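Local coordinates for protein putative glucoamylase (Bacteroides caccae ATCC 43185, PDB 4QT9) that probably hydrolyses glycosidic bonds in glucose-containing carbohydrates, acting as a glucoamylase-like enzyme built on an alpha/alpha toroid, at residues H203-C208 with Y266-L271; G259-A264 with R289-V294; R94-V99 with K160-R165. One frame throughout, in Å; residues are numbered along the deposited sequence.

Interaction 1 (H203-C208 with Y266-L271); sequences HGYNEC and YSFLGL
Ser267 hands its hydroxyl to the carbonyl of Glu207, the one direct hydrogen bond between 203-208 and 266-271, with OG 2.9 Å from Glu207 O. The donor does not lie on a lone pair: it stands above the carbonyl plane, 47° out of it. The same OG is also hydrogen-bonded to Ile210 N in the first turn of helix 209-217, so one hydroxyl links two points of the neighbouring backbone. Water 1 adds a second, softer path, accepting from Ser267 N at 2.8 Å and giving a weak bond to Glu207 O at 3.4 Å. With an alanine here, Glu207 O would probably lose its direct donor and be left with the weak water bond, and Ile210 N would lose its hydroxyl partner.

Glu207 thus engages 266-271 through its backbone, and its side chain leads away, about 3 Å from a bound acetate ion that probably comes from the crystallisation liquor. Just before it, Asn206 OD1 accepts from Cys208 N at 3.1 Å, an Asx turn spanning the residue whose carbonyl is bonded.

On the other flank Tyr205, which follows a cis peptide bond, meets Phe268. With its CG anti to the backbone N (chi1 -176°), the tyrosine ring reaches out to 266-271, where OH comes to the edge of the phenylalanine ring, 3.4 Å from Phe268 CE2. That hydroxyl is not idle, for it is hydrogen-bonded to Trp263 O. The two side chains approach from opposite directions.

The whole is a buried loop-to-loop junction close to the middle of an alpha/alpha toroid, a fold whose substrate pocket in related glycosidases is lined by such connecting loops; the acetate beside Glu207 is consistent with a pocket here.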
ATOM      1  N   HIS A 203       5.316  -8.098  14.528  1.00 22.14           N
ATOM      2  CA  HIS A 203       6.394  -9.027  14.230  1.00 22.95           C
ATOM      3  C   HIS A 203       6.312  -9.407  12.752  1.00 27.03           C
ATOM      4  O   HIS A 203       5.211  -9.561  12.231  1.00 25.76           O
ATOM      5  CB  HIS A 203       6.320 -10.281  15.139  1.00 24.70           C
ATOM      6  CG  HIS A 203       6.294  -9.978  16.614  1.00 28.01           C
ATOM      7  ND1 HIS A 203       7.347  -9.322  17.243  1.00 29.84           N
ATOM      8  CD2 HIS A 203       5.345 -10.263  17.536  1.00 29.30           C
ATOM      9  CE1 HIS A 203       7.002  -9.240  18.519  1.00 29.49           C
ATOM     10  NE2 HIS A 203       5.806  -9.799  18.741  1.00 29.67           N
ATOM     11  N   GLY A 204       7.452  -9.560  12.079  1.00 22.66           N
ATOM     12  CA  GLY A 204       7.417  -9.934  10.663  1.00 20.93           C
ATOM     13  C   GLY A 204       7.274 -11.427  10.420  1.00 24.54           C
ATOM     14  O   GLY A 204       7.411 -12.207  11.359  1.00 23.32           O
ATOM     15  N   TYR A 205       7.036 -11.866   9.167  1.00 23.18           N
ATOM     16  CA  TYR A 205       6.853 -10.989   8.016  1.00 23.11           C
ATOM     17  C   TYR A 205       5.366 -10.770   7.769  1.00 25.47           C
ATOM     18  O   TYR A 205       4.570 -11.703   7.865  1.00 24.20           O
ATOM     19  CB  TYR A 205       7.540 -11.565   6.730  1.00 24.65           C
ATOM     20  CG  TYR A 205       7.439 -10.605   5.557  1.00 25.58           C
ATOM     21  CD1 TYR A 205       8.358  -9.572   5.395  1.00 27.24           C
ATOM     22  CD2 TYR A 205       6.383 -10.684   4.653  1.00 27.08           C
ATOM     23  CE1 TYR A 205       8.222  -8.638   4.368  1.00 26.90           C
ATOM     24  CE2 TYR A 205       6.235  -9.757   3.623  1.00 27.51           C
ATOM     25  CZ  TYR A 205       7.146  -8.725   3.496  1.00 31.67           C
ATOM     26  OH  TYR A 205       7.001  -7.825   2.465  1.00 28.77           O
ATOM     27  N   ASN A 206       5.011  -9.538   7.419  1.00 21.62           N
ATOM     28  CA  ASN A 206       3.658  -9.125   7.022  1.00 22.04           C
ATOM     29  C   ASN A 206       3.839  -7.856   6.176  1.00 26.01           C
ATOM     30  O   ASN A 206       4.962  -7.502   5.846  1.00 27.13           O
ATOM     31  CB  ASN A 206       2.646  -8.987   8.222  1.00 18.59           C
ATOM     32  CG  ASN A 206       3.021  -7.971   9.273  1.00 36.76           C
ATOM     33  OD1 ASN A 206       3.744  -7.016   9.018  1.00 26.12           O
ATOM     34  ND2 ASN A 206       2.534  -8.146  10.485  1.00 31.09           N
ATOM     35  N   GLU A 207       2.775  -7.171   5.834  1.00 24.14           N
ATOM     36  CA  GLU A 207       2.817  -5.972   4.977  1.00 22.74           C
ATOM     37  C   GLU A 207       3.499  -4.722   5.627  1.00 28.36           C
ATOM     38  O   GLU A 207       3.621  -3.697   4.944  1.00 28.58           O
ATOM     39  CB  GLU A 207       1.376  -5.611   4.581  1.00 22.21           C
ATOM     40  CG  GLU A 207       0.564  -4.980   5.700  1.00 25.74           C
ATOM     41  CD  GLU A 207      -0.203  -5.900   6.629  1.00 41.98           C
ATOM     42  OE1 GLU A 207       0.332  -6.971   6.984  1.00 33.48           O
ATOM     43  OE2 GLU A 207      -1.332  -5.534   7.030  1.00 45.02           O
ATOM     44  N   CYS A 208       3.904  -4.791   6.917  1.00 25.32           N
ATOM     45  CA  CYS A 208       4.338  -3.617   7.707  1.00 25.40           C
ATOM     46  C   CYS A 208       5.844  -3.313   7.742  1.00 29.03           C
ATOM     47  O   CYS A 208       6.207  -2.480   8.557  1.00 29.80           O
ATOM     48  CB  CYS A 208       3.795  -3.727   9.132  1.00 26.23           C
ATOM     49  SG  CYS A 208       2.028  -4.133   9.215  1.00 31.39           S
ATOM     50  N   TYR A 266       2.752  -3.318  -0.687  1.00 21.61           N
ATOM     51  CA  TYR A 266       2.594  -2.040   0.074  1.00 20.88           C
ATOM     52  C   TYR A 266       3.932  -1.424   0.552  1.00 25.15           C
ATOM     53  O   TYR A 266       4.144  -0.224   0.352  1.00 26.87           O
ATOM     54  CB  TYR A 266       1.685  -2.234   1.297  1.00 20.36           C
ATOM     55  CG  TYR A 266       0.204  -2.430   1.060  1.00 20.84           C
ATOM     56  CD1 TYR A 266      -0.303  -2.632  -0.225  1.00 21.88           C
ATOM     57  CD2 TYR A 266      -0.705  -2.380   2.122  1.00 20.97           C
ATOM     58  CE1 TYR A 266      -1.669  -2.809  -0.443  1.00 21.87           C
ATOM     59  CE2 TYR A 266      -2.077  -2.519   1.909  1.00 20.28           C
ATOM     60  CZ  TYR A 266      -2.544  -2.786   0.634  1.00 26.41           C
ATOM     61  OH  TYR A 266      -3.881  -3.006   0.442  1.00 27.86           O
ATOM     62  N   SER A 267       4.834  -2.240   1.158  1.00 20.94           N
ATOM     63  CA  SER A 267       6.120  -1.713   1.638  1.00 21.41           C
ATOM     64  C   SER A 267       7.121  -1.517   0.497  1.00 27.56           C
ATOM     65  O   SER A 267       8.207  -1.024   0.752  1.00 28.56           O
ATOM     66  CB  SER A 267       6.734  -2.635   2.689  1.00 22.22           C
ATOM     67  OG  SER A 267       6.014  -2.529   3.902  1.00 25.32           O
ATOM     68  N   PHE A 268       6.763  -1.879  -0.748  1.00 22.72           N
ATOM     69  CA  PHE A 268       7.692  -1.763  -1.871  1.00 21.41           C
ATOM     70  C   PHE A 268       7.230  -0.785  -2.951  1.00 23.21           C
ATOM     71  O   PHE A 268       7.755  -0.812  -4.064  1.00 22.46           O
ATOM     72  CB  PHE A 268       7.965  -3.159  -2.464  1.00 22.77           C
ATOM     73  CG  PHE A 268       8.650  -4.031  -1.441  1.00 24.32           C
ATOM     74  CD1 PHE A 268       9.952  -3.755  -1.022  1.00 27.28           C
ATOM     75  CD2 PHE A 268       7.976  -5.086  -0.840  1.00 25.81           C
ATOM     76  CE1 PHE A 268      10.572  -4.548  -0.050  1.00 26.97           C
ATOM     77  CE2 PHE A 268       8.601  -5.877   0.125  1.00 27.31           C
ATOM     78  CZ  PHE A 268       9.888  -5.599   0.519  1.00 24.47           C
ATOM     79  N   LEU A 269       6.319   0.142  -2.597  1.00 22.21           N
ATOM     80  CA  LEU A 269       5.851   1.190  -3.523  1.00 22.23           C
ATOM     81  C   LEU A 269       6.913   2.280  -3.656  1.00 26.02           C
ATOM     82  O   LEU A 269       7.170   2.757  -4.768  1.00 25.34           O
ATOM     83  CB  LEU A 269       4.516   1.781  -3.096  1.00 21.92           C
ATOM     84  CG  LEU A 269       3.315   0.838  -2.951  1.00 26.07           C
ATOM     85  CD1 LEU A 269       2.092   1.656  -2.613  1.00 25.93           C
ATOM     86  CD2 LEU A 269       3.015   0.115  -4.223  1.00 26.62           C
ATOM     87  N   GLY A 270       7.549   2.615  -2.536  1.00 23.22           N
ATOM     88  CA  GLY A 270       8.627   3.591  -2.473  1.00 23.87           C
ATOM     89  C   GLY A 270       9.949   2.891  -2.260  1.00 27.57           C
ATOM     90  O   GLY A 270      10.952   3.201  -2.920  1.00 26.10           O
ATOM     91  N   LEU A 271       9.956   1.944  -1.310  1.00 24.67           N
ATOM     92  CA  LEU A 271      11.130   1.125  -1.016  1.00 24.33           C
ATOM     93  C   LEU A 271      11.424   0.225  -2.242  1.00 28.22           C
ATOM     94  O   LEU A 271      10.625  -0.635  -2.565  1.00 27.22           O
ATOM     95  CB  LEU A 271      10.884   0.300   0.255  1.00 23.13           C
ATOM     96  CG  LEU A 271      12.037  -0.603   0.727  1.00 26.88           C
ATOM     97  CD1 LEU A 271      13.204   0.210   1.251  1.00 25.51           C
ATOM     98  CD2 LEU A 271      11.567  -1.548   1.797  1.00 27.56           C
TER
HETATM   99  O   HOH W   1       4.424  -4.928   1.825  1.00 21.14           O

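Interaction 2 (G259-A264 with R289-V294); sequences GPLFWA and RNLTLV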
ATOM      1  N   GLY A 259       1.277 -15.385   2.581  1.00 28.28           N
ATOM      2  CA  GLY A 259       0.237 -14.382   2.774  1.00 27.95           C
ATOM      3  C   GLY A 259      -0.470 -13.902   1.518  1.00 30.30           C
ATOM      4  O   GLY A 259      -0.096 -14.265   0.389  1.00 26.88           O
ATOM      5  N   PRO A 260      -1.477 -13.020   1.718  1.00 28.35           N
ATOM      6  CA  PRO A 260      -2.153 -12.387   0.565  1.00 28.08           C
ATOM      7  C   PRO A 260      -1.118 -11.559  -0.201  1.00 29.88           C
ATOM      8  O   PRO A 260      -0.151 -11.047   0.403  1.00 28.38           O
ATOM      9  CB  PRO A 260      -3.250 -11.539   1.210  1.00 29.81           C
ATOM     10  CG  PRO A 260      -2.788 -11.293   2.579  1.00 34.62           C
ATOM     11  CD  PRO A 260      -2.002 -12.499   2.994  1.00 30.69           C
ATOM     12  N   LEU A 261      -1.281 -11.473  -1.530  1.00 24.29           N
ATOM     13  CA  LEU A 261      -0.270 -10.854  -2.380  1.00 23.74           C
ATOM     14  C   LEU A 261       0.052  -9.373  -2.038  1.00 26.07           C
ATOM     15  O   LEU A 261       1.190  -8.972  -2.285  1.00 26.28           O
ATOM     16  CB  LEU A 261      -0.608 -11.030  -3.875  1.00 23.93           C
ATOM     17  CG  LEU A 261       0.597 -11.044  -4.845  1.00 27.90           C
ATOM     18  CD1 LEU A 261       1.833 -11.663  -4.233  1.00 27.91           C
ATOM     19  CD2 LEU A 261       0.246 -11.712  -6.146  1.00 28.63           C
ATOM     20  N   PHE A 262      -0.855  -8.613  -1.372  1.00 21.24           N
ATOM     21  CA  PHE A 262      -0.545  -7.205  -1.040  1.00 21.76           C
ATOM     22  C   PHE A 262       0.670  -7.079  -0.087  1.00 25.68           C
ATOM     23  O   PHE A 262       1.312  -6.031  -0.063  1.00 23.28           O
ATOM     24  CB  PHE A 262      -1.760  -6.439  -0.490  1.00 22.68           C
ATOM     25  CG  PHE A 262      -2.111  -6.652   0.962  1.00 23.81           C
ATOM     26  CD1 PHE A 262      -2.970  -7.679   1.345  1.00 26.20           C
ATOM     27  CD2 PHE A 262      -1.598  -5.812   1.951  1.00 23.32           C
ATOM     28  CE1 PHE A 262      -3.328  -7.836   2.690  1.00 26.29           C
ATOM     29  CE2 PHE A 262      -1.963  -5.969   3.285  1.00 24.07           C
ATOM     30  CZ  PHE A 262      -2.809  -6.982   3.649  1.00 22.53           C
ATOM     31  N   TRP A 263       1.013  -8.161   0.645  1.00 25.08           N
ATOM     32  CA  TRP A 263       2.169  -8.187   1.564  1.00 25.16           C
ATOM     33  C   TRP A 263       3.495  -8.030   0.812  1.00 28.93           C
ATOM     34  O   TRP A 263       4.476  -7.637   1.409  1.00 29.49           O
ATOM     35  CB  TRP A 263       2.201  -9.488   2.351  1.00 24.52           C
ATOM     36  CG  TRP A 263       1.197  -9.617   3.460  1.00 24.70           C
ATOM     37  CD1 TRP A 263       0.027  -8.931   3.604  1.00 27.19           C
ATOM     38  CD2 TRP A 263       1.219 -10.599   4.499  1.00 24.03           C
ATOM     39  NE1 TRP A 263      -0.670  -9.409   4.682  1.00 26.57           N
ATOM     40  CE2 TRP A 263       0.060 -10.406   5.280  1.00 27.91           C
ATOM     41  CE3 TRP A 263       2.133 -11.599   4.875  1.00 24.70           C
ATOM     42  CZ2 TRP A 263      -0.209 -11.174   6.421  1.00 26.77           C
ATOM     43  CZ3 TRP A 263       1.844 -12.386   5.976  1.00 25.73           C
ATOM     44  CH2 TRP A 263       0.675 -12.184   6.725  1.00 26.24           C
ATOM     45  N   ALA A 264       3.511  -8.336  -0.502  1.00 25.73           N
ATOM     46  CA  ALA A 264       4.669  -8.210  -1.388  1.00 24.00           C
ATOM     47  C   ALA A 264       4.714  -6.837  -2.084  1.00 25.55           C
ATOM     48  O   ALA A 264       5.669  -6.553  -2.808  1.00 26.10           O
ATOM     49  CB  ALA A 264       4.613  -9.320  -2.440  1.00 24.09           C
ATOM     50  N   ARG A 289       8.954 -11.960  -5.565  1.00 21.90           N
ATOM     51  CA  ARG A 289       8.678 -12.566  -6.863  1.00 22.84           C
ATOM     52  C   ARG A 289       8.159 -13.989  -6.605  1.00 27.01           C
ATOM     53  O   ARG A 289       7.165 -14.390  -7.204  1.00 26.76           O
ATOM     54  CB  ARG A 289       9.930 -12.568  -7.763  1.00 23.01           C
ATOM     55  CG  ARG A 289       9.733 -13.271  -9.108  1.00 26.83           C
ATOM     56  CD  ARG A 289      10.984 -13.265  -9.959  1.00 35.16           C
ATOM     57  NE  ARG A 289      10.915 -14.280 -11.016  1.00 58.11           N
ATOM     58  CZ  ARG A 289      10.409 -14.075 -12.230  1.00 79.17           C
ATOM     59  NH1 ARG A 289       9.908 -12.888 -12.558  1.00 69.83           N
ATOM     60  NH2 ARG A 289      10.395 -15.054 -13.124  1.00 65.20           N
ATOM     61  N   ASN A 290       8.791 -14.715  -5.653  1.00 25.32           N
ATOM     62  CA  ASN A 290       8.375 -16.080  -5.314  1.00 25.56           C
ATOM     63  C   ASN A 290       7.008 -16.105  -4.673  1.00 26.81           C
ATOM     64  O   ASN A 290       6.243 -17.014  -4.959  1.00 25.92           O
ATOM     65  CB  ASN A 290       9.398 -16.772  -4.425  1.00 28.64           C
ATOM     66  CG  ASN A 290      10.504 -17.343  -5.242  1.00 40.90           C
ATOM     67  OD1 ASN A 290      10.560 -17.145  -6.465  1.00 30.58           O
ATOM     68  ND2 ASN A 290      11.393 -18.073  -4.596  1.00 35.07           N
ATOM     69  N   LEU A 291       6.689 -15.104  -3.845  1.00 24.22           N
ATOM     70  CA  LEU A 291       5.370 -15.013  -3.217  1.00 24.20           C
ATOM     71  C   LEU A 291       4.293 -14.775  -4.309  1.00 26.16           C
ATOM     72  O   LEU A 291       3.192 -15.321  -4.210  1.00 26.02           O
ATOM     73  CB  LEU A 291       5.334 -13.936  -2.118  1.00 23.02           C
ATOM     74  CG  LEU A 291       4.061 -13.861  -1.293  1.00 27.21           C
ATOM     75  CD1 LEU A 291       3.814 -15.158  -0.495  1.00 27.20           C
ATOM     76  CD2 LEU A 291       4.083 -12.658  -0.370  1.00 28.07           C
ATOM     77  N   THR A 292       4.650 -14.029  -5.370  1.00 22.09           N
ATOM     78  CA  THR A 292       3.787 -13.792  -6.530  1.00 21.14           C
ATOM     79  C   THR A 292       3.605 -15.114  -7.261  1.00 25.35           C
ATOM     80  O   THR A 292       2.477 -15.478  -7.630  1.00 25.31           O
ATOM     81  CB  THR A 292       4.372 -12.686  -7.469  1.00 20.94           C
ATOM     82  OG1 THR A 292       4.564 -11.483  -6.741  1.00 25.24           O
ATOM     83  CG2 THR A 292       3.475 -12.384  -8.651  1.00 15.05           C
ATOM     84  N   LEU A 293       4.723 -15.853  -7.441  1.00 21.35           N
ATOM     85  CA  LEU A 293       4.678 -17.101  -8.187  1.00 21.78           C
ATOM     86  C   LEU A 293       3.874 -18.174  -7.458  1.00 27.04           C
ATOM     87  O   LEU A 293       3.153 -18.925  -8.122  1.00 26.79           O
ATOM     88  CB  LEU A 293       6.058 -17.580  -8.578  1.00 22.27           C
ATOM     89  CG  LEU A 293       6.761 -16.678  -9.596  1.00 27.82           C
ATOM     90  CD1 LEU A 293       8.207 -17.094  -9.772  1.00 29.28           C
ATOM     91  CD2 LEU A 293       6.041 -16.664 -10.922  1.00 30.76           C
ATOM     92  N   VAL A 294       3.919 -18.176  -6.106  1.00 24.72           N
ATOM     93  CA  VAL A 294       3.124 -19.079  -5.265  1.00 25.09           C
ATOM     94  C   VAL A 294       1.624 -18.787  -5.494  1.00 27.96           C
ATOM     95  O   VAL A 294       0.839 -19.709  -5.675  1.00 28.09           O
ATOM     96  CB  VAL A 294       3.505 -18.955  -3.762  1.00 28.96           C
ATOM     97  CG1 VAL A 294       2.402 -19.499  -2.852  1.00 29.31           C
ATOM     98  CG2 VAL A 294       4.831 -19.649  -3.476  1.00 28.50           C
TER
HETATM   99  O   HOH W   2       0.750 -14.793  -2.449  1.00 22.80           O
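Leu291 of helix 284-301 points at the loop 259-264, and its branches can be followed outward from the backbone. CB is set back, 4.7 Å from Leu261 CD1. A chi1 of -173° sets CG opposite the backbone N and carries the fork out toward the loop, with CG 4.3 Å from the same Leu261 CD1. There the chain divides. One branch, CD1, reaches the backbone of Gly259, 4.0 Å from its N, while the other, CD2, meets the methyl of Ala264, 4.0 Å from its CB, at the last residue of the 3-10 turn 261-264.

Leu261 answers from the loop, crossing Thr292 at about a right angle, with CD1 3.7 Å from Thr292 CA. The hydroxyl of Thr292 turns to Met288 O and Ser347 OG, while also packing against Leu261 CD1.

No direct hydrogen bond joins the two segments. Water 2 takes that role, donating to Gly259 O at 3.0 Å and to Leu291 O at 3.1 Å, and so serving a loop carbonyl and a helix carbonyl together. The contact is therefore held chiefly by the fit of aliphatic groups, with a single bridging water supplying its polar link.

Interaction 3 (R94-V99 with K160-R165); sequences RMERIV and KAIAQR
Two bent chains bring Glu96 and Arg165 together. Glu96 runs out with CG anti to its N and then turns at chi2 (70°), swinging the carboxylate towards the other helix; Arg165 keeps CG beside its own N and bends at chi3, which folds the guanidinium back over Val99. Their planes end 40° apart, and the carboxylate carbon lies at the edge of the guanidinium.

The result is a salt bridge between Glu96 OE1 and Arg165 NH1, although the modelled separation of 2.4 Å is too short to be trusted and Glu96 has two deposited conformers, one of which is described here. The second limb, from Arg165 NH2 to Glu96 OE2, is weak at 3.5 Å. NH2 has other partners further along the first helix, a salt bridge with Glu103 and a hydrogen bond to Ser100 OG, so the arginine is not tied to Glu96 alone.

Beneath this partly exposed ion pair the surface is aliphatic. Val99 CG1 sits over one face of the guanidinium, displaced towards its rim, 3.6 Å above the plane and 3.8 Å from Arg165 CB. Ile162 CD1 lies beside the stem of Glu96, 3.8 Å from its CB, and Ile162 CG2 comes within 4.4 Å of CB of Met95, a selenomethionine. Tyr152 of helix 135-152 touches both Met95 and Ile162.

The axes of the two short segments run in the same sense, 10.6 Å apart and crossing at 25°. This charged pair over an aliphatic seam is consistent with two neighbouring outer helices of an alpha/alpha toroid, with helices 67-83 and 135-152 touched by Met95.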
ATOM      1  N   ARG A  94      -3.543  20.524  -5.753  1.00 26.53           N
ATOM      2  CA  ARG A  94      -4.021  19.344  -5.036  1.00 26.07           C
ATOM      3  C   ARG A  94      -3.114  18.993  -3.843  1.00 29.30           C
ATOM      4  O   ARG A  94      -3.643  18.721  -2.761  1.00 28.87           O
ATOM      5  CB  ARG A  94      -4.190  18.126  -5.965  1.00 27.33           C
ATOM      6  CG  ARG A  94      -4.543  16.790  -5.256  1.00 25.37           C
ATOM      7  CD  ARG A  94      -5.879  16.812  -4.516  1.00 19.45           C
ATOM      8  NE  ARG A  94      -6.965  16.985  -5.470  1.00 24.85           N
ATOM      9  CZ  ARG A  94      -7.617  15.982  -6.037  1.00 38.38           C
ATOM     10  NH1 ARG A  94      -7.353  14.723  -5.690  1.00 22.33           N
ATOM     11  NH2 ARG A  94      -8.564  16.223  -6.928  1.00 36.52           N
HETATM   12  N   MSE A  95      -1.771  19.001  -4.029  1.00 25.87           N
HETATM   13  CA  MSE A  95      -0.815  18.702  -2.949  1.00 24.04           C
HETATM   14  C   MSE A  95      -0.997  19.679  -1.790  1.00 28.38           C
HETATM   15  O   MSE A  95      -0.986  19.243  -0.640  1.00 28.89           O
HETATM   16  CB  MSE A  95       0.654  18.724  -3.439  1.00 25.17           C
HETATM   17  CG  MSE A  95       0.991  17.595  -4.428  1.00 30.08           C
HETATM   18 SE   MSE A  95       0.337  15.784  -3.920  0.75 33.33          SE
HETATM   19  CE  MSE A  95       1.120  14.791  -5.393  1.00 30.33           C
ATOM     20  N   GLU A  96      -1.190  20.978  -2.095  1.00 24.72           N
ATOM     21  CA  GLU A  96      -1.392  22.033  -1.088  0.50 24.95           C
ATOM     22  C   GLU A  96      -2.655  21.727  -0.267  1.00 27.59           C
ATOM     23  O   GLU A  96      -2.615  21.775   0.963  1.00 23.84           O
ATOM     24  CB  GLU A  96      -1.466  23.419  -1.759  0.50 27.23           C
ATOM     25  CG  GLU A  96      -2.232  24.484  -0.983  0.50 37.44           C
ATOM     26  CD  GLU A  96      -1.604  25.011   0.289  0.50 57.24           C
ATOM     27  OE1 GLU A  96      -0.401  25.349   0.264  0.50 43.55           O
ATOM     28  OE2 GLU A  96      -2.337  25.153   1.293  0.50 56.25           O
ATOM     29  N   ARG A  97      -3.767  21.380  -0.955  1.00 24.99           N
ATOM     30  CA  ARG A  97      -5.032  21.029  -0.318  1.00 24.73           C
ATOM     31  C   ARG A  97      -4.806  19.828   0.634  1.00 26.45           C
ATOM     32  O   ARG A  97      -5.239  19.894   1.790  1.00 26.09           O
ATOM     33  CB  ARG A  97      -6.094  20.698  -1.388  1.00 26.68           C
ATOM     34  CG  ARG A  97      -7.439  20.266  -0.795  1.00 32.35           C
ATOM     35  CD  ARG A  97      -8.529  20.038  -1.841  1.00 31.35           C
ATOM     36  NE  ARG A  97      -8.913  21.278  -2.542  1.00 29.09           N
ATOM     37  CZ  ARG A  97      -9.705  22.226  -2.049  1.00 51.97           C
ATOM     38  NH1 ARG A  97     -10.207  22.111  -0.817  1.00 38.44           N
ATOM     39  NH2 ARG A  97      -9.977  23.312  -2.767  1.00 33.87           N
ATOM     40  N   ILE A  98      -4.106  18.761   0.161  1.00 19.96           N
ATOM     41  CA  ILE A  98      -3.825  17.572   0.970  1.00 19.98           C
ATOM     42  C   ILE A  98      -2.981  17.936   2.226  1.00 26.29           C
ATOM     43  O   ILE A  98      -3.356  17.583   3.346  1.00 27.29           O
ATOM     44  CB  ILE A  98      -3.139  16.459   0.138  1.00 22.35           C
ATOM     45  CG1 ILE A  98      -4.113  15.881  -0.954  1.00 22.86           C
ATOM     46  CG2 ILE A  98      -2.572  15.385   1.072  1.00 22.57           C
ATOM     47  CD1 ILE A  98      -3.397  15.027  -2.072  1.00 27.20           C
ATOM     48  N   VAL A  99      -1.868  18.650   2.039  1.00 23.65           N
ATOM     49  CA  VAL A  99      -1.004  19.075   3.148  1.00 23.02           C
ATOM     50  C   VAL A  99      -1.804  19.942   4.165  1.00 28.43           C
ATOM     51  O   VAL A  99      -1.652  19.737   5.367  1.00 30.90           O
ATOM     52  CB  VAL A  99       0.266  19.797   2.633  1.00 26.73           C
ATOM     53  CG1 VAL A  99       1.108  20.320   3.792  1.00 26.79           C
ATOM     54  CG2 VAL A  99       1.104  18.868   1.744  1.00 25.58           C
ATOM     55  N   LYS A 160       8.972  24.228  -3.203  1.00 26.13           N
ATOM     56  CA  LYS A 160       9.892  24.074  -2.059  1.00 25.96           C
ATOM     57  C   LYS A 160       9.171  24.398  -0.732  1.00 29.25           C
ATOM     58  O   LYS A 160       9.419  23.732   0.260  1.00 27.36           O
ATOM     59  CB  LYS A 160      11.141  24.960  -2.201  1.00 28.41           C
ATOM     60  CG  LYS A 160      12.100  24.594  -3.346  1.00 35.90           C
ATOM     61  CD  LYS A 160      13.454  25.297  -3.130  1.00 43.10           C
ATOM     62  CE  LYS A 160      13.995  26.171  -4.236  1.00 55.89           C
ATOM     63  NZ  LYS A 160      14.463  25.396  -5.415  1.00 64.13           N
ATOM     64  N   ALA A 161       8.259  25.391  -0.723  1.00 27.67           N
ATOM     65  CA  ALA A 161       7.472  25.719   0.474  1.00 28.03           C
ATOM     66  C   ALA A 161       6.541  24.548   0.840  1.00 30.83           C
ATOM     67  O   ALA A 161       6.363  24.243   2.024  1.00 30.40           O
ATOM     68  CB  ALA A 161       6.657  26.990   0.240  1.00 29.41           C
ATOM     69  N   ILE A 162       5.992  23.864  -0.180  1.00 28.80           N
ATOM     70  CA  ILE A 162       5.126  22.697   0.009  1.00 28.10           C
ATOM     71  C   ILE A 162       5.957  21.579   0.629  1.00 29.25           C
ATOM     72  O   ILE A 162       5.500  20.979   1.602  1.00 26.85           O
ATOM     73  CB  ILE A 162       4.419  22.275  -1.321  1.00 32.37           C
ATOM     74  CG1 ILE A 162       3.293  23.255  -1.686  1.00 34.82           C
ATOM     75  CG2 ILE A 162       3.887  20.843  -1.284  1.00 33.34           C
ATOM     76  CD1 ILE A 162       2.185  23.384  -0.662  1.00 48.86           C
ATOM     77  N   ALA A 163       7.199  21.354   0.114  1.00 25.48           N
ATOM     78  CA  ALA A 163       8.117  20.332   0.626  1.00 25.19           C
ATOM     79  C   ALA A 163       8.442  20.578   2.102  1.00 25.91           C
ATOM     80  O   ALA A 163       8.390  19.646   2.905  1.00 22.73           O
ATOM     81  CB  ALA A 163       9.402  20.297  -0.202  1.00 26.49           C
ATOM     82  N   GLN A 164       8.733  21.848   2.464  1.00 23.49           N
ATOM     83  CA  GLN A 164       9.064  22.254   3.833  1.00 22.58           C
ATOM     84  C   GLN A 164       7.905  21.901   4.797  1.00 25.83           C
ATOM     85  O   GLN A 164       8.153  21.445   5.905  1.00 22.99           O
ATOM     86  CB  GLN A 164       9.385  23.758   3.841  1.00 24.22           C
ATOM     87  CG  GLN A 164       9.907  24.302   5.139  1.00 38.31           C
ATOM     88  CD  GLN A 164      10.331  25.750   5.028  1.00 61.93           C
ATOM     89  OE1 GLN A 164       9.754  26.632   5.667  1.00 56.45           O
ATOM     90  NE2 GLN A 164      11.365  26.022   4.231  1.00 52.15           N
ATOM     91  N   ARG A 165       6.637  22.084   4.349  1.00 24.96           N
ATOM     92  CA  ARG A 165       5.451  21.767   5.143  1.00 24.06           C
ATOM     93  C   ARG A 165       5.334  20.243   5.332  1.00 25.86           C
ATOM     94  O   ARG A 165       4.959  19.773   6.413  1.00 26.33           O
ATOM     95  CB  ARG A 165       4.195  22.368   4.472  1.00 26.15           C
ATOM     96  CG  ARG A 165       4.108  23.869   4.726  1.00 27.03           C
ATOM     97  CD  ARG A 165       3.048  24.487   3.888  1.00 30.51           C
ATOM     98  NE  ARG A 165       1.701  24.110   4.316  1.00 32.26           N
ATOM     99  CZ  ARG A 165       0.613  24.279   3.573  1.00 42.14           C
ATOM    100  NH1 ARG A 165       0.702  24.814   2.366  1.00 25.17           N
ATOM    101  NH2 ARG A 165      -0.577  23.937   4.044  1.00 27.43           N
TER

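How the interactions relate
Interaction 3 closes first along the chain; the segments of interactions 1 and 2 then alternate, in the order 203-208, 259-264, 266-271, 289-294. Interactions 1 and 2 share the long loop between strands 247-251 and 276-277, have centres 12 Å apart and touch directly, with Glu207 CB 3.6 Å from Phe262 CE2. Together they tie that loop to 203-208 and to helix 284-301. Interaction 3, on helices 88-104 and 157-172, is separate: its centre is 26 Å from that of interaction 1 and 34 Å from that of interaction 2, on the opposite side of the chain's centre from interaction 2. The contacts thus sample the toroid near its middle and toward its outside.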